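Local structure of BexL (Amycolatopsis orientalis, 4XRW) at residues A[254-266]-A[277-289]. The protein probably catalyses cyclisation and aromatisation, with dehydration, of a polyketide intermediate in the BE-7585A biosynthetic pathway, as a di-domain aromatase/cyclase. Residues are numbered along the deposited sequence; the frame is centred on the assembly and turned at random.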
ATOM      1  N   PRO A 254       9.870  -7.709  -7.811  1.00 24.58           N
ATOM      2  CA  PRO A 254      10.685  -8.823  -8.270  1.00 30.74           C
ATOM      3  C   PRO A 254       9.848 -10.087  -8.353  1.00 32.20           C
ATOM      4  O   PRO A 254       8.709 -10.108  -7.848  1.00 25.96           O
ATOM      5  CB  PRO A 254      11.743  -8.936  -7.192  1.00 29.18           C
ATOM      6  CG  PRO A 254      11.095  -8.507  -5.986  1.00 27.44           C
ATOM      7  CD  PRO A 254      10.131  -7.423  -6.394  1.00 25.49           C
ATOM      8  N   ALA A 255      10.404 -11.128  -8.966  1.00 30.81           N
ATOM      9  CA  ALA A 255       9.632 -12.339  -9.237  1.00 30.20           C
ATOM     10  C   ALA A 255       9.065 -12.992  -7.979  1.00 28.85           C
ATOM     11  O   ALA A 255       8.004 -13.596  -8.054  1.00 31.49           O
ATOM     12  CB  ALA A 255      10.492 -13.357  -9.997  1.00 32.70           C
ATOM     13  N   LEU A 256       9.744 -12.860  -6.842  1.00 27.57           N
ATOM     14  CA  LEU A 256       9.336 -13.561  -5.595  1.00 29.44           C
ATOM     15  C   LEU A 256       8.262 -12.894  -4.750  1.00 30.31           C
ATOM     16  O   LEU A 256       7.750 -13.508  -3.805  1.00 27.85           O
ATOM     17  CB  LEU A 256      10.540 -13.778  -4.664  1.00 29.72           C
ATOM     18  CG  LEU A 256      11.602 -14.842  -4.945  1.00 34.64           C
ATOM     19  CD1 LEU A 256      12.492 -14.975  -3.719  1.00 35.96           C
ATOM     20  CD2 LEU A 256      10.974 -16.198  -5.327  1.00 38.30           C
ATOM     21  N   MET A 257       7.931 -11.636  -5.038  1.00 24.77           N
ATOM     22  CA  MET A 257       6.961 -10.912  -4.223  1.00 27.39           C
ATOM     23  C   MET A 257       5.775 -10.481  -5.068  1.00 25.53           C
ATOM     24  O   MET A 257       5.929  -9.946  -6.169  1.00 27.02           O
ATOM     25  CB  MET A 257       7.608  -9.674  -3.544  1.00 26.81           C
ATOM     26  CG  MET A 257       8.766  -9.969  -2.600  1.00 28.58           C
ATOM     27  SD  MET A 257       9.330  -8.523  -1.670  1.00 33.40           S
ATOM     28  CE  MET A 257       9.963  -7.577  -3.011  1.00 28.26           C
ATOM     29  N   THR A 258       4.582 -10.730  -4.550  1.00 24.52           N
ATOM     30  CA  THR A 258       3.377 -10.183  -5.140  1.00 24.81           C
ATOM     31  C   THR A 258       3.014  -8.849  -4.486  1.00 23.91           C
ATOM     32  O   THR A 258       2.295  -8.052  -5.080  1.00 23.69           O
ATOM     33  CB  THR A 258       2.198 -11.139  -4.997  1.00 30.58           C
ATOM     34  OG1 THR A 258       2.019 -11.437  -3.620  1.00 43.11           O
ATOM     35  CG2 THR A 258       2.476 -12.402  -5.729  1.00 28.09           C
ATOM     36  N   LEU A 259       3.509  -8.614  -3.273  1.00 21.91           N
ATOM     37  CA  LEU A 259       3.294  -7.353  -2.579  1.00 22.41           C
ATOM     38  C   LEU A 259       4.467  -7.076  -1.674  1.00 18.55           C
ATOM     39  O   LEU A 259       5.021  -7.977  -1.058  1.00 22.06           O
ATOM     40  CB  LEU A 259       1.998  -7.396  -1.747  1.00 23.00           C
ATOM     41  CG  LEU A 259       1.778  -6.172  -0.838  1.00 24.14           C
ATOM     42  CD1 LEU A 259       0.497  -5.466  -1.165  1.00 29.22           C
ATOM     43  CD2 LEU A 259       1.861  -6.535   0.630  1.00 27.92           C
ATOM     44  N   HIS A 260       4.833  -5.808  -1.568  1.00 19.01           N
ATOM     45  CA  HIS A 260       5.789  -5.377  -0.578  1.00 17.20           C
ATOM     46  C   HIS A 260       5.441  -3.955  -0.163  1.00 17.27           C
ATOM     47  O   HIS A 260       5.554  -3.027  -0.960  1.00 19.54           O
ATOM     48  CB  HIS A 260       7.222  -5.429  -1.117  1.00 20.26           C
ATOM     49  CG  HIS A 260       8.217  -4.839  -0.173  1.00 20.44           C
ATOM     50  ND1 HIS A 260       9.343  -4.161  -0.593  1.00 23.55           N
ATOM     51  CD2 HIS A 260       8.233  -4.797   1.175  1.00 21.91           C
ATOM     52  CE1 HIS A 260      10.006  -3.722   0.458  1.00 23.21           C
ATOM     53  NE2 HIS A 260       9.359  -4.100   1.541  1.00 24.44           N
ATOM     54  N   THR A 261       5.021  -3.806   1.074  1.00 18.28           N
ATOM     55  CA  THR A 261       4.739  -2.525   1.660  1.00 15.90           C
ATOM     56  C   THR A 261       5.639  -2.390   2.885  1.00 19.42           C
ATOM     57  O   THR A 261       6.177  -3.385   3.406  1.00 20.76           O
ATOM     58  CB  THR A 261       3.269  -2.387   2.082  1.00 18.38           C
ATOM     59  OG1 THR A 261       2.972  -3.366   3.065  1.00 21.94           O
ATOM     60  CG2 THR A 261       2.333  -2.568   0.911  1.00 20.08           C
ATOM     61  N   GLY A 262       5.819  -1.168   3.330  1.00 18.25           N
ATOM     62  CA  GLY A 262       6.626  -0.907   4.508  1.00 20.75           C
ATOM     63  C   GLY A 262       6.272   0.394   5.172  1.00 21.02           C
ATOM     64  O   GLY A 262       5.494   1.209   4.659  1.00 17.18           O
ATOM     65  N   ARG A 263       6.846   0.597   6.351  1.00 19.24           N
ATOM     66  CA  ARG A 263       6.568   1.748   7.154  1.00 19.21           C
ATOM     67  C   ARG A 263       7.818   2.065   8.005  1.00 21.64           C
ATOM     68  O   ARG A 263       8.368   1.164   8.652  1.00 22.20           O
ATOM     69  CB  ARG A 263       5.350   1.481   8.026  1.00 23.96           C
ATOM     70  CG  ARG A 263       5.053   2.498   9.084  1.00 38.97           C
ATOM     71  CD  ARG A 263       3.790   2.066   9.813  1.00 35.70           C
ATOM     72  NE  ARG A 263       3.251   3.090  10.697  1.00 54.68           N
ATOM     73  CZ  ARG A 263       1.965   3.439  10.763  1.00 59.70           C
ATOM     74  NH1 ARG A 263       1.052   2.861   9.974  1.00 49.51           N
ATOM     75  NH2 ARG A 263       1.590   4.387  11.623  1.00 61.03           N
ATOM     76  N   TRP A 264       8.253   3.312   7.949  1.00 19.24           N
ATOM     77  CA  TRP A 264       9.261   3.843   8.876  1.00 20.83           C
ATOM     78  C   TRP A 264       8.514   4.614   9.957  1.00 21.82           C
ATOM     79  O   TRP A 264       7.654   5.440   9.633  1.00 22.30           O
ATOM     80  CB  TRP A 264      10.249   4.783   8.183  1.00 16.63           C
ATOM     81  CG  TRP A 264      11.016   4.213   7.024  1.00 19.02           C
ATOM     82  CD1 TRP A 264      10.631   4.210   5.705  1.00 20.99           C
ATOM     83  CD2 TRP A 264      12.294   3.592   7.064  1.00 18.28           C
ATOM     84  NE1 TRP A 264      11.584   3.602   4.935  1.00 24.66           N
ATOM     85  CE2 TRP A 264      12.617   3.216   5.750  1.00 23.21           C
ATOM     86  CE3 TRP A 264      13.188   3.293   8.089  1.00 21.70           C
ATOM     87  CZ2 TRP A 264      13.811   2.567   5.430  1.00 24.41           C
ATOM     88  CZ3 TRP A 264      14.385   2.657   7.767  1.00 26.60           C
ATOM     89  CH2 TRP A 264      14.677   2.296   6.463  1.00 24.50           C
ATOM     90  N   ASP A 265       8.857   4.395  11.229  1.00 19.71           N
ATOM     91  CA  ASP A 265       8.278   5.147  12.331  1.00 22.47           C
ATOM     92  C   ASP A 265       9.397   5.725  13.188  1.00 21.41           C
ATOM     93  O   ASP A 265      10.417   5.082  13.371  1.00 22.40           O
ATOM     94  CB  ASP A 265       7.347   4.287  13.187  1.00 27.19           C
ATOM     95  CG  ASP A 265       6.064   3.944  12.462  1.00 34.99           C
ATOM     96  OD1 ASP A 265       5.191   4.834  12.316  1.00 34.42           O
ATOM     97  OD2 ASP A 265       5.951   2.786  12.018  1.00 41.12           O
ATOM     98  N   PHE A 266       9.203   6.954  13.629  1.00 24.01           N
ATOM     99  CA  PHE A 266      10.190   7.672  14.443  1.00 24.29           C
ATOM    100  C   PHE A 266       9.438   8.185  15.633  1.00 28.75           C
ATOM    101  O   PHE A 266       8.656   9.121  15.532  1.00 29.62           O
ATOM    102  CB  PHE A 266      10.858   8.793  13.659  1.00 21.76           C
ATOM    103  CG  PHE A 266      11.291   8.361  12.290  1.00 25.17           C
ATOM    104  CD1 PHE A 266      12.471   7.696  12.106  1.00 23.83           C
ATOM    105  CD2 PHE A 266      10.472   8.585  11.181  1.00 24.13           C
ATOM    106  CE1 PHE A 266      12.860   7.278  10.842  1.00 20.88           C
ATOM    107  CE2 PHE A 266      10.859   8.159   9.912  1.00 19.01           C
ATOM    108  CZ  PHE A 266      12.053   7.509   9.751  1.00 20.96           C
ATOM    109  N   SER A 277      12.052   2.655  13.660  1.00 23.27           N
ATOM    110  CA  SER A 277      11.770   1.330  13.195  1.00 20.48           C
ATOM    111  C   SER A 277      11.459   1.290  11.710  1.00 19.70           C
ATOM    112  O   SER A 277      11.002   2.263  11.156  1.00 20.73           O
ATOM    113  CB  SER A 277      10.581   0.758  13.983  1.00 23.73           C
ATOM    114  OG  SER A 277       9.453   1.606  13.846  1.00 28.72           O
ATOM    115  N   SER A 278      11.736   0.145  11.115  1.00 21.52           N
ATOM    116  CA  SER A 278      11.447  -0.172   9.723  1.00 23.97           C
ATOM    117  C   SER A 278      10.638  -1.453   9.697  1.00 25.72           C
ATOM    118  O   SER A 278      11.156  -2.518  10.061  1.00 23.83           O
ATOM    119  CB  SER A 278      12.731  -0.354   8.938  1.00 22.70           C
ATOM    120  OG  SER A 278      12.507  -0.736   7.606  1.00 25.30           O
ATOM    121  N   GLU A 279       9.377  -1.345   9.270  1.00 21.87           N
ATOM    122  CA  GLU A 279       8.478  -2.489   9.156  1.00 23.68           C
ATOM    123  C   GLU A 279       8.333  -2.901   7.708  1.00 26.03           C
ATOM    124  O   GLU A 279       8.361  -2.052   6.823  1.00 21.75           O
ATOM    125  CB  GLU A 279       7.112  -2.139   9.747  1.00 26.08           C
ATOM    126  CG  GLU A 279       6.106  -3.297   9.722  1.00 27.58           C
ATOM    127  CD  GLU A 279       5.306  -3.436   8.410  1.00 37.76           C
ATOM    128  OE1 GLU A 279       5.475  -2.643   7.436  1.00 30.17           O
ATOM    129  OE2 GLU A 279       4.486  -4.377   8.357  1.00 40.16           O
ATOM    130  N   HIS A 280       8.187  -4.181   7.472  1.00 23.63           N
ATOM    131  CA  HIS A 280       7.911  -4.688   6.160  1.00 22.30           C
ATOM    132  C   HIS A 280       6.779  -5.687   6.187  1.00 26.36           C
ATOM    133  O   HIS A 280       6.735  -6.496   7.037  1.00 24.32           O
ATOM    134  CB  HIS A 280       9.096  -5.388   5.552  1.00 24.65           C
ATOM    135  CG  HIS A 280      10.319  -4.541   5.430  1.00 24.97           C
ATOM    136  ND1 HIS A 280      10.695  -3.945   4.256  1.00 27.08           N
ATOM    137  CD2 HIS A 280      11.291  -4.267   6.313  1.00 26.88           C
ATOM    138  CE1 HIS A 280      11.813  -3.288   4.446  1.00 29.28           C
ATOM    139  NE2 HIS A 280      12.196  -3.472   5.683  1.00 27.36           N
ATOM    140  N   THR A 281       5.900  -5.592   5.215  1.00 21.39           N
ATOM    141  CA  THR A 281       4.894  -6.628   4.952  1.00 25.42           C
ATOM    142  C   THR A 281       5.101  -7.174   3.531  1.00 24.39           C
ATOM    143  O   THR A 281       5.194  -6.412   2.515  1.00 21.78           O
ATOM    144  CB  THR A 281       3.453  -6.101   5.122  1.00 30.80           C
ATOM    145  OG1 THR A 281       3.183  -5.823   6.510  1.00 28.97           O
ATOM    146  CG2 THR A 281       2.443  -7.134   4.625  1.00 29.28           C
ATOM    147  N   VAL A 282       5.188  -8.504   3.440  1.00 22.72           N
ATOM    148  CA  VAL A 282       5.419  -9.155   2.176  1.00 20.55           C
ATOM    149  C   VAL A 282       4.369 -10.230   1.914  1.00 26.55           C
ATOM    150  O   VAL A 282       3.986 -10.933   2.835  1.00 26.45           O
ATOM    151  CB  VAL A 282       6.812  -9.822   2.113  1.00 25.53           C
ATOM    152  CG1 VAL A 282       7.022 -10.518   0.776  1.00 26.47           C
ATOM    153  CG2 VAL A 282       7.913  -8.783   2.305  1.00 27.16           C
ATOM    154  N   VAL A 283       3.931 -10.322   0.665  1.00 25.12           N
ATOM    155  CA  VAL A 283       3.211 -11.495   0.164  1.00 24.83           C
ATOM    156  C   VAL A 283       4.070 -12.168  -0.886  1.00 23.17           C
ATOM    157  O   VAL A 283       4.506 -11.542  -1.859  1.00 25.22           O
ATOM    158  CB  VAL A 283       1.838 -11.133  -0.444  1.00 21.21           C
ATOM    159  CG1 VAL A 283       1.121 -12.397  -0.945  1.00 27.56           C
ATOM    160  CG2 VAL A 283       0.979 -10.402   0.559  1.00 24.44           C
ATOM    161  N   LEU A 284       4.318 -13.466  -0.717  1.00 22.34           N
ATOM    162  CA  LEU A 284       5.137 -14.197  -1.683  1.00 25.13           C
ATOM    163  C   LEU A 284       4.404 -14.611  -2.949  1.00 33.71           C
ATOM    164  O   LEU A 284       3.192 -14.785  -2.963  1.00 34.19           O
ATOM    165  CB  LEU A 284       5.725 -15.443  -1.025  1.00 27.61           C
ATOM    166  CG  LEU A 284       6.725 -15.203   0.080  1.00 29.93           C
ATOM    167  CD1 LEU A 284       7.079 -16.533   0.753  1.00 34.61           C
ATOM    168  CD2 LEU A 284       7.949 -14.555  -0.490  1.00 30.43           C
ATOM    169  N   ASN A 285       5.175 -14.731  -4.024  1.00 27.68           N
ATOM    170  CA  ASN A 285       4.698 -15.210  -5.304  1.00 32.42           C
ATOM    171  C   ASN A 285       5.244 -16.625  -5.406  1.00 40.13           C
ATOM    172  O   ASN A 285       6.435 -16.818  -5.641  1.00 36.58           O
ATOM    173  CB  ASN A 285       5.212 -14.328  -6.445  1.00 33.43           C
ATOM    174  CG  ASN A 285       4.562 -14.631  -7.766  1.00 35.71           C
ATOM    175  OD1 ASN A 285       3.901 -15.651  -7.928  1.00 41.64           O
ATOM    176  ND2 ASN A 285       4.751 -13.734  -8.733  1.00 39.75           N
ATOM    177  N   THR A 286       4.398 -17.615  -5.185  1.00 34.00           N
ATOM    178  CA  THR A 286       4.885 -18.990  -5.139  1.00 36.23           C
ATOM    179  C   THR A 286       5.217 -19.499  -6.539  1.00 37.60           C
ATOM    180  O   THR A 286       6.015 -20.405  -6.681  1.00 39.27           O
ATOM    181  CB  THR A 286       3.850 -19.924  -4.472  1.00 34.33           C
ATOM    182  OG1 THR A 286       2.616 -19.845  -5.189  1.00 41.18           O
ATOM    183  CG2 THR A 286       3.606 -19.505  -3.036  1.00 38.89           C
ATOM    184  N   ALA A 287       4.626 -18.901  -7.572  1.00 33.34           N
ATOM    185  CA  ALA A 287       4.797 -19.379  -8.948  1.00 39.54           C
ATOM    186  C   ALA A 287       6.241 -19.306  -9.427  1.00 45.12           C
ATOM    187  O   ALA A 287       6.631 -20.020 -10.359  1.00 41.76           O
ATOM    188  CB  ALA A 287       3.921 -18.579  -9.899  1.00 45.88           C
ATOM    189  N   ASN A 288       7.025 -18.431  -8.808  1.00 36.75           N
ATOM    190  CA  ASN A 288       8.383 -18.172  -9.271  1.00 40.66           C
ATOM    191  C   ASN A 288       9.486 -18.672  -8.340  1.00 36.86           C
ATOM    192  O   ASN A 288      10.661 -18.433  -8.600  1.00 41.68           O
ATOM    193  CB  ASN A 288       8.548 -16.669  -9.501  1.00 40.42           C
ATOM    194  CG  ASN A 288       7.634 -16.162 -10.580  1.00 43.27           C
ATOM    195  OD1 ASN A 288       7.449 -16.826 -11.603  1.00 40.82           O
ATOM    196  ND2 ASN A 288       7.034 -14.990 -10.359  1.00 44.58           N
ATOM    197  N   ILE A 289       9.119 -19.372  -7.272  1.00 37.76           N
ATOM    198  CA  ILE A 289      10.097 -19.782  -6.271  1.00 37.09           C
ATOM    199  C   ILE A 289      11.119 -20.757  -6.865  1.00 41.16           C
ATOM    200  O   ILE A 289      12.322 -20.656  -6.592  1.00 38.35           O
ATOM    201  CB  ILE A 289       9.420 -20.432  -5.054  1.00 38.15           C
ATOM    202  CG1 ILE A 289       8.599 -19.387  -4.301  1.00 36.03           C
ATOM    203  CG2 ILE A 289      10.467 -21.025  -4.102  1.00 38.76           C
ATOM    204  CD1 ILE A 289       7.740 -19.946  -3.201  1.00 35.45           C
TER
HETATM  205  O   HOH W   1       5.770 -10.733  -8.558  1.00 33.59           O
HETATM  206  O   HOH W   2       3.485  -2.529   5.812  1.00 29.06           O
HETATM  207  O   HOH W   3       7.918   1.026  11.578  1.00 26.58           O
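The last hairpin of the second helix-grip domain pairs strand 259-266 with strand 277-284. They run antiparallel and adjacent inside the sheet, between strands 172-181 and 245-250. Backbone bonds run both ways between Thr261 and Thr281, Arg263 and Glu279, and Asp265 and Ser277; at Leu259 only the bond from Val283 N is of normal strength. A classic beta bulge breaks this register where Thr258 and Leu259 both face Val283. Thr258 N gives the main bond to Val283 O (2.8 Å); Leu259 N and Thr258 OG1 add weak ones. Beyond the bulge, Asn288 ND2 reaches Ala255 O (2.9 Å), which lies close to the amide plane of Asn288.

On the helix-facing side, His260 NE2 and His280 ND1 share a hydrogen bond of 3.0 Å. The rings meet rim to rim, planes 17° apart. With CG anti to the backbone N (chi1 173°), beside the carbonyl carbon, the end of His260 comes nearer the partner strand. Gln250 holds His260 ND1, and Ser314 of helix 299-326 holds His280 NE2. Ser278 CB sits over one face of the Trp264 six-membered ring, 4.0 Å from its centroid. On the other side, Thr281 OG1 donates to Glu279 OE2 (2.7 Å), and water 2 links Glu279 OE1 to Thr261 OG1. Both ring nitrogens of each buried histidine are therefore engaged, in a polar chain running from Gln250 to Ser314 that fixes both ring orientations.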